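Local coordinates for glideosome-associated protein 50 (Plasmodium falciparum 3D7, PDB 3TGH) that serves as a membrane-bound component of the glideosome, the complex behind parasite gliding and host-cell invasion, and probably helps to assemble and fix it to the inner membrane complex, at residues T249-G261 against S267-H279. Sequence-based numbering, arbitrary orientation.
Sequences TCGSGSMSQGKSG and SLFFSSDIGFCVH
Ser252 ties the loop after strand 245-250 to the turn at 272-274, where the chain passes from one sheet of the calcineurin-like metallophosphoesterase sandwich (edge strand 267-271) to the other (strand 275-282). The polar contacts centre on Ser252. Its OG donates to Asp273 O over 2.7 Å, in the carbonyl plane and on a lone pair; chi1 of 65° sets OG between backbone N and carbonyl carbon, facing that oxygen. The backbone adds a second grip: Gly275 N hydrogen-bonds Ser252 O at 3.0 Å from 44° above the carbonyl plane, and Ile274 CA makes a CA-H...O contact to the same oxygen at 3.2 Å. Water 1 accepts from Ser252 N and gives a weak bond to Gly275 O. Ser256 OG is modelled 2.4 Å from Ser272 O, too short to be trusted in detail. An ST turn, Asp273 N donating to Ser271 OG, braces the turn internally, while Asp273 OD2 is hydrogen-bonded to Ser292 OG. Peripherally, Lys259 NZ donates to Ser272 OG at 3.1 Å, less certain because Lys259 is poorly ordered.

Van der Waals contacts flank this polar seam. Ile274 CD1 meets Ser254 O at 3.6 Å, and helix 17-32 touches Ile274 through Asn22. A bend at chi2 (62°) takes Lys259 along Phe270, CG 4.0 Å from Phe270 CE2, the two side chains running oppositely. In the buried interior, Cys250 SG and Cys277 SG are 3.7 Å apart, too far for a disulfide.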
ATOM      1  N   THR A 249      -9.337   1.855  -2.678  1.00 24.73           N
ATOM      2  CA  THR A 249      -9.186   2.588  -1.438  1.00 24.82           C
ATOM      3  C   THR A 249      -9.402   1.624  -0.275  1.00 26.91           C
ATOM      4  O   THR A 249     -10.392   0.873  -0.225  1.00 25.87           O
ATOM      5  CB  THR A 249     -10.178   3.750  -1.297  1.00 27.96           C
ATOM      6  OG1 THR A 249     -10.118   4.576  -2.462  1.00 29.54           O
ATOM      7  CG2 THR A 249      -9.831   4.584  -0.067  1.00 27.87           C
ATOM      8  N   CYS A 250      -8.453   1.646   0.648  1.00 26.94           N
ATOM      9  CA  CYS A 250      -8.484   0.810   1.832  1.00 27.10           C
ATOM     10  C   CYS A 250      -8.000   1.678   2.986  1.00 26.53           C
ATOM     11  O   CYS A 250      -6.899   1.494   3.507  1.00 26.70           O
ATOM     12  CB  CYS A 250      -7.611  -0.426   1.609  1.00 31.15           C
ATOM     13  SG  CYS A 250      -7.736  -1.661   2.893  1.00 38.64           S
ATOM     14  N   GLY A 251      -8.828   2.654   3.360  1.00 25.14           N
ATOM     15  CA  GLY A 251      -8.451   3.664   4.352  1.00 24.99           C
ATOM     16  C   GLY A 251      -9.238   3.617   5.650  1.00 27.45           C
ATOM     17  O   GLY A 251      -9.154   4.543   6.460  1.00 25.93           O
ATOM     18  N   SER A 252      -9.973   2.530   5.883  1.00 26.70           N
ATOM     19  CA  SER A 252     -10.840   2.450   7.059  1.00 27.51           C
ATOM     20  C   SER A 252     -10.340   1.433   8.099  1.00 26.93           C
ATOM     21  O   SER A 252     -11.127   0.719   8.718  1.00 26.61           O
ATOM     22  CB  SER A 252     -12.288   2.167   6.620  1.00 27.32           C
ATOM     23  OG  SER A 252     -12.427   0.887   6.018  1.00 29.89           O
ATOM     24  N   GLY A 253      -9.026   1.389   8.314  1.00 24.64           N
ATOM     25  CA  GLY A 253      -8.446   0.493   9.313  1.00 24.72           C
ATOM     26  C   GLY A 253      -8.811   0.817  10.761  1.00 26.85           C
ATOM     27  O   GLY A 253      -8.756  -0.061  11.621  1.00 27.78           O
ATOM     28  N   SER A 254      -9.144   2.078  11.041  1.00 25.54           N
ATOM     29  CA  SER A 254      -9.544   2.500  12.397  1.00 26.74           C
ATOM     30  C   SER A 254     -10.758   3.439  12.456  1.00 29.36           C
ATOM     31  O   SER A 254     -11.375   3.563  13.511  1.00 30.56           O
ATOM     32  CB  SER A 254      -8.385   3.188  13.119  1.00 28.42           C
ATOM     33  OG  SER A 254      -8.037   4.418  12.504  1.00 28.12           O
ATOM     34  N   MET A 255     -11.071   4.103  11.345  1.00 29.01           N
ATOM     35  CA  MET A 255     -12.104   5.144  11.306  1.00 31.72           C
ATOM     36  C   MET A 255     -12.937   5.007  10.063  1.00 33.26           C
ATOM     37  O   MET A 255     -12.479   4.485   9.049  1.00 30.62           O
ATOM     38  CB  MET A 255     -11.479   6.543  11.242  1.00 33.46           C
ATOM     39  CG  MET A 255     -10.545   6.901  12.360  1.00 37.79           C
ATOM     40  SD  MET A 255      -9.801   8.515  12.047  1.00 42.10           S
ATOM     41  CE  MET A 255      -8.702   8.153  10.672  1.00 39.84           C
ATOM     42  N   SER A 256     -14.147   5.546  10.139  1.00 35.13           N
ATOM     43  CA  SER A 256     -15.082   5.550   9.035  1.00 39.94           C
ATOM     44  C   SER A 256     -15.599   6.966   8.813  1.00 42.98           C
ATOM     45  O   SER A 256     -15.986   7.648   9.761  1.00 43.71           O
ATOM     46  CB  SER A 256     -16.265   4.638   9.355  1.00 42.07           C
ATOM     47  OG  SER A 256     -17.315   4.822   8.412  1.00 45.44           O
ATOM     48  N   GLN A 257     -15.593   7.408   7.564  1.00 44.94           N
ATOM     49  CA  GLN A 257     -16.341   8.598   7.187  1.00 52.15           C
ATOM     50  C   GLN A 257     -17.326   8.156   6.114  1.00 55.90           C
ATOM     51  O   GLN A 257     -16.968   7.380   5.213  1.00 56.01           O
ATOM     52  CB  GLN A 257     -15.426   9.743   6.742  1.00 51.01           C
ATOM     53  CG  GLN A 257     -14.506   9.415   5.598  1.00 51.78           C
ATOM     54  CD  GLN A 257     -13.310  10.364   5.470  1.00 50.44           C
ATOM     55  OE1 GLN A 257     -12.515  10.231   4.547  1.00 35.22           O
ATOM     56  NE2 GLN A 257     -13.187  11.319   6.389  1.00 52.07           N
ATOM     57  N   GLY A 258     -18.560   8.644   6.238  1.00 61.40           N
ATOM     58  CA  GLY A 258     -19.736   8.088   5.558  1.00 64.86           C
ATOM     59  C   GLY A 258     -19.692   8.019   4.045  1.00 65.88           C
ATOM     60  O   GLY A 258     -18.630   8.110   3.445  1.00 63.49           O
ATOM     61  N   LYS A 259     -20.863   7.873   3.425  1.00 69.26           N
ATOM     62  CA  LYS A 259     -20.936   7.572   1.984  1.00 69.59           C
ATOM     63  C   LYS A 259     -20.517   8.716   1.041  1.00 71.17           C
ATOM     64  O   LYS A 259     -20.243   8.472  -0.141  1.00 69.68           O
ATOM     65  CB  LYS A 259     -22.328   7.034   1.606  1.00 71.28           C
ATOM     66  CG  LYS A 259     -22.385   5.512   1.409  1.00 67.83           C
ATOM     67  CD  LYS A 259     -22.036   4.721   2.676  1.00 63.06           C
ATOM     68  CE  LYS A 259     -21.988   3.226   2.381  1.00 59.53           C
ATOM     69  NZ  LYS A 259     -21.418   2.423   3.498  1.00 50.64           N
ATOM     70  N   SER A 260     -20.460   9.944   1.565  1.00 74.35           N
ATOM     71  CA  SER A 260     -20.105  11.135   0.776  1.00 75.92           C
ATOM     72  C   SER A 260     -21.198  11.456  -0.246  1.00 79.40           C
ATOM     73  O   SER A 260     -22.308  10.922  -0.163  1.00 82.21           O
ATOM     74  CB  SER A 260     -18.748  10.953   0.079  1.00 73.63           C
ATOM     75  OG  SER A 260     -18.252  12.187  -0.406  1.00 75.48           O
ATOM     76  N   GLY A 261     -20.886  12.335  -1.199  1.00 80.11           N
ATOM     77  CA  GLY A 261     -21.836  12.735  -2.238  1.00 81.73           C
ATOM     78  C   GLY A 261     -22.046  11.682  -3.318  1.00 79.67           C
ATOM     79  O   GLY A 261     -22.192  10.494  -3.022  1.00 79.09           O
ATOM     80  N   SER A 267     -17.140   3.644 -10.169  1.00 38.48           N
ATOM     81  CA  SER A 267     -17.101   2.937  -8.897  1.00 36.19           C
ATOM     82  C   SER A 267     -17.924   1.651  -8.991  1.00 36.57           C
ATOM     83  O   SER A 267     -19.081   1.667  -9.428  1.00 36.99           O
ATOM     84  CB  SER A 267     -17.626   3.823  -7.767  1.00 37.95           C
ATOM     85  OG  SER A 267     -17.592   3.139  -6.533  1.00 37.04           O
ATOM     86  N   LEU A 268     -17.317   0.539  -8.590  1.00 32.13           N
ATOM     87  CA  LEU A 268     -17.982  -0.758  -8.592  1.00 34.29           C
ATOM     88  C   LEU A 268     -18.490  -1.132  -7.202  1.00 33.92           C
ATOM     89  O   LEU A 268     -19.412  -1.932  -7.061  1.00 35.54           O
ATOM     90  CB  LEU A 268     -17.021  -1.840  -9.091  1.00 34.57           C
ATOM     91  CG  LEU A 268     -16.533  -1.698 -10.536  1.00 36.57           C
ATOM     92  CD1 LEU A 268     -15.470  -2.754 -10.828  1.00 38.65           C
ATOM     93  CD2 LEU A 268     -17.697  -1.801 -11.510  1.00 41.75           C
ATOM     94  N   PHE A 269     -17.877  -0.553  -6.178  1.00 32.78           N
ATOM     95  CA  PHE A 269     -18.217  -0.852  -4.805  1.00 32.68           C
ATOM     96  C   PHE A 269     -17.702   0.257  -3.912  1.00 30.96           C
ATOM     97  O   PHE A 269     -16.592   0.757  -4.114  1.00 29.00           O
ATOM     98  CB  PHE A 269     -17.576  -2.189  -4.393  1.00 32.88           C
ATOM     99  CG  PHE A 269     -17.418  -2.360  -2.907  1.00 32.94           C
ATOM    100  CD1 PHE A 269     -18.504  -2.676  -2.112  1.00 35.19           C
ATOM    101  CD2 PHE A 269     -16.173  -2.217  -2.308  1.00 34.59           C
ATOM    102  CE1 PHE A 269     -18.358  -2.845  -0.741  1.00 35.39           C
ATOM    103  CE2 PHE A 269     -16.021  -2.379  -0.937  1.00 34.65           C
ATOM    104  CZ  PHE A 269     -17.117  -2.691  -0.153  1.00 34.23           C
ATOM    105  N   PHE A 270     -18.513   0.636  -2.930  1.00 31.44           N
ATOM    106  CA  PHE A 270     -18.110   1.606  -1.920  1.00 30.63           C
ATOM    107  C   PHE A 270     -18.716   1.216  -0.580  1.00 31.58           C
ATOM    108  O   PHE A 270     -19.893   0.866  -0.509  1.00 31.74           O
ATOM    109  CB  PHE A 270     -18.582   3.014  -2.296  1.00 31.60           C
ATOM    110  CG  PHE A 270     -18.173   4.076  -1.310  1.00 30.79           C
ATOM    111  CD1 PHE A 270     -17.096   4.905  -1.574  1.00 31.32           C
ATOM    112  CD2 PHE A 270     -18.871   4.247  -0.117  1.00 33.94           C
ATOM    113  CE1 PHE A 270     -16.709   5.888  -0.673  1.00 30.34           C
ATOM    114  CE2 PHE A 270     -18.489   5.216   0.789  1.00 36.40           C
ATOM    115  CZ  PHE A 270     -17.401   6.041   0.514  1.00 35.69           C
ATOM    116  N   SER A 271     -17.917   1.306   0.482  1.00 29.98           N
ATOM    117  CA  SER A 271     -18.415   1.101   1.840  1.00 31.22           C
ATOM    118  C   SER A 271     -17.663   1.979   2.831  1.00 31.52           C
ATOM    119  O   SER A 271     -16.444   2.105   2.758  1.00 29.34           O
ATOM    120  CB  SER A 271     -18.264  -0.361   2.251  1.00 30.95           C
ATOM    121  OG  SER A 271     -18.715  -0.563   3.577  1.00 31.84           O
ATOM    122  N   SER A 272     -18.398   2.572   3.766  1.00 32.24           N
ATOM    123  CA  SER A 272     -17.798   3.351   4.841  1.00 34.14           C
ATOM    124  C   SER A 272     -17.427   2.464   6.036  1.00 34.07           C
ATOM    125  O   SER A 272     -16.901   2.963   7.024  1.00 36.32           O
ATOM    126  CB  SER A 272     -18.750   4.470   5.283  1.00 35.40           C
ATOM    127  OG  SER A 272     -19.955   3.940   5.794  1.00 38.93           O
ATOM    128  N   ASP A 273     -17.685   1.155   5.942  1.00 33.44           N
ATOM    129  CA  ASP A 273     -17.365   0.221   7.023  1.00 32.33           C
ATOM    130  C   ASP A 273     -15.869   0.230   7.363  1.00 30.95           C
ATOM    131  O   ASP A 273     -15.029   0.341   6.474  1.00 30.80           O
ATOM    132  CB  ASP A 273     -17.754  -1.217   6.653  1.00 32.26           C
ATOM    133  CG  ASP A 273     -19.254  -1.464   6.693  1.00 37.92           C
ATOM    134  OD1 ASP A 273     -20.034  -0.488   6.745  1.00 40.31           O
ATOM    135  OD2 ASP A 273     -19.643  -2.654   6.670  1.00 38.63           O
ATOM    136  N   ILE A 274     -15.563   0.108   8.652  1.00 31.48           N
ATOM    137  CA  ILE A 274     -14.202  -0.145   9.109  1.00 29.78           C
ATOM    138  C   ILE A 274     -13.846  -1.556   8.668  1.00 28.77           C
ATOM    139  O   ILE A 274     -14.644  -2.483   8.829  1.00 28.84           O
ATOM    140  CB  ILE A 274     -14.092   0.038  10.641  1.00 32.88           C
ATOM    141  CG1 ILE A 274     -14.166   1.524  10.974  1.00 32.68           C
ATOM    142  CG2 ILE A 274     -12.793  -0.560  11.194  1.00 31.07           C
ATOM    143  CD1 ILE A 274     -14.333   1.816  12.446  1.00 36.51           C
ATOM    144  N   GLY A 275     -12.671  -1.713   8.068  1.00 27.62           N
ATOM    145  CA  GLY A 275     -12.295  -2.996   7.501  1.00 25.59           C
ATOM    146  C   GLY A 275     -10.918  -3.029   6.876  1.00 23.63           C
ATOM    147  O   GLY A 275     -10.048  -2.226   7.209  1.00 23.52           O
ATOM    148  N   PHE A 276     -10.729  -3.970   5.961  1.00 24.57           N
ATOM    149  CA  PHE A 276      -9.435  -4.191   5.328  1.00 24.12           C
ATOM    150  C   PHE A 276      -9.634  -5.025   4.070  1.00 26.23           C
ATOM    151  O   PHE A 276     -10.752  -5.480   3.795  1.00 26.09           O
ATOM    152  CB  PHE A 276      -8.477  -4.889   6.311  1.00 24.88           C
ATOM    153  CG  PHE A 276      -8.975  -6.222   6.815  1.00 24.89           C
ATOM    154  CD1 PHE A 276      -8.652  -7.399   6.149  1.00 25.61           C
ATOM    155  CD2 PHE A 276      -9.748  -6.300   7.962  1.00 27.28           C
ATOM    156  CE1 PHE A 276      -9.125  -8.622   6.601  1.00 26.30           C
ATOM    157  CE2 PHE A 276     -10.214  -7.512   8.432  1.00 28.35           C
ATOM    158  CZ  PHE A 276      -9.900  -8.680   7.757  1.00 26.55           C
ATOM    159  N   CYS A 277      -8.556  -5.243   3.318  1.00 26.28           N
ATOM    160  CA  CYS A 277      -8.606  -6.080   2.120  1.00 26.35           C
ATOM    161  C   CYS A 277      -7.670  -7.268   2.202  1.00 28.90           C
ATOM    162  O   CYS A 277      -6.613  -7.191   2.829  1.00 25.35           O
ATOM    163  CB  CYS A 277      -8.191  -5.284   0.897  1.00 30.11           C
ATOM    164  SG  CYS A 277      -9.293  -3.981   0.479  1.00 36.27           S
ATOM    165  N   VAL A 278      -8.059  -8.350   1.537  1.00 27.10           N
ATOM    166  CA  VAL A 278      -7.176  -9.476   1.301  1.00 29.07           C
ATOM    167  C   VAL A 278      -7.098  -9.694  -0.212  1.00 29.96           C
ATOM    168  O   VAL A 278      -8.119  -9.690  -0.905  1.00 30.70           O
ATOM    169  CB  VAL A 278      -7.664 -10.739   2.020  1.00 30.89           C
ATOM    170  CG1 VAL A 278      -6.749 -11.917   1.695  1.00 34.19           C
ATOM    171  CG2 VAL A 278      -7.716 -10.493   3.528  1.00 34.52           C
ATOM    172  N   HIS A 279      -5.881  -9.865  -0.721  1.00 27.13           N
ATOM    173  CA  HIS A 279      -5.645  -9.947  -2.159  1.00 26.19           C
ATOM    174  C   HIS A 279      -4.970 -11.271  -2.457  1.00 28.61           C
ATOM    175  O   HIS A 279      -4.105 -11.703  -1.705  1.00 27.68           O
ATOM    176  CB  HIS A 279      -4.739  -8.817  -2.642  1.00 26.74           C
ATOM    177  CG  HIS A 279      -5.121  -7.460  -2.146  1.00 25.35           C
ATOM    178  ND1 HIS A 279      -5.913  -6.598  -2.869  1.00 27.34           N
ATOM    179  CD2 HIS A 279      -4.795  -6.807  -1.005  1.00 27.95           C
ATOM    180  CE1 HIS A 279      -6.064  -5.471  -2.192  1.00 25.87           C
ATOM    181  NE2 HIS A 279      -5.395  -5.574  -1.057  1.00 25.58           N
TER
HETATM  182  O   HOH W   1     -10.215  -0.103   4.681  1.00 23.87           O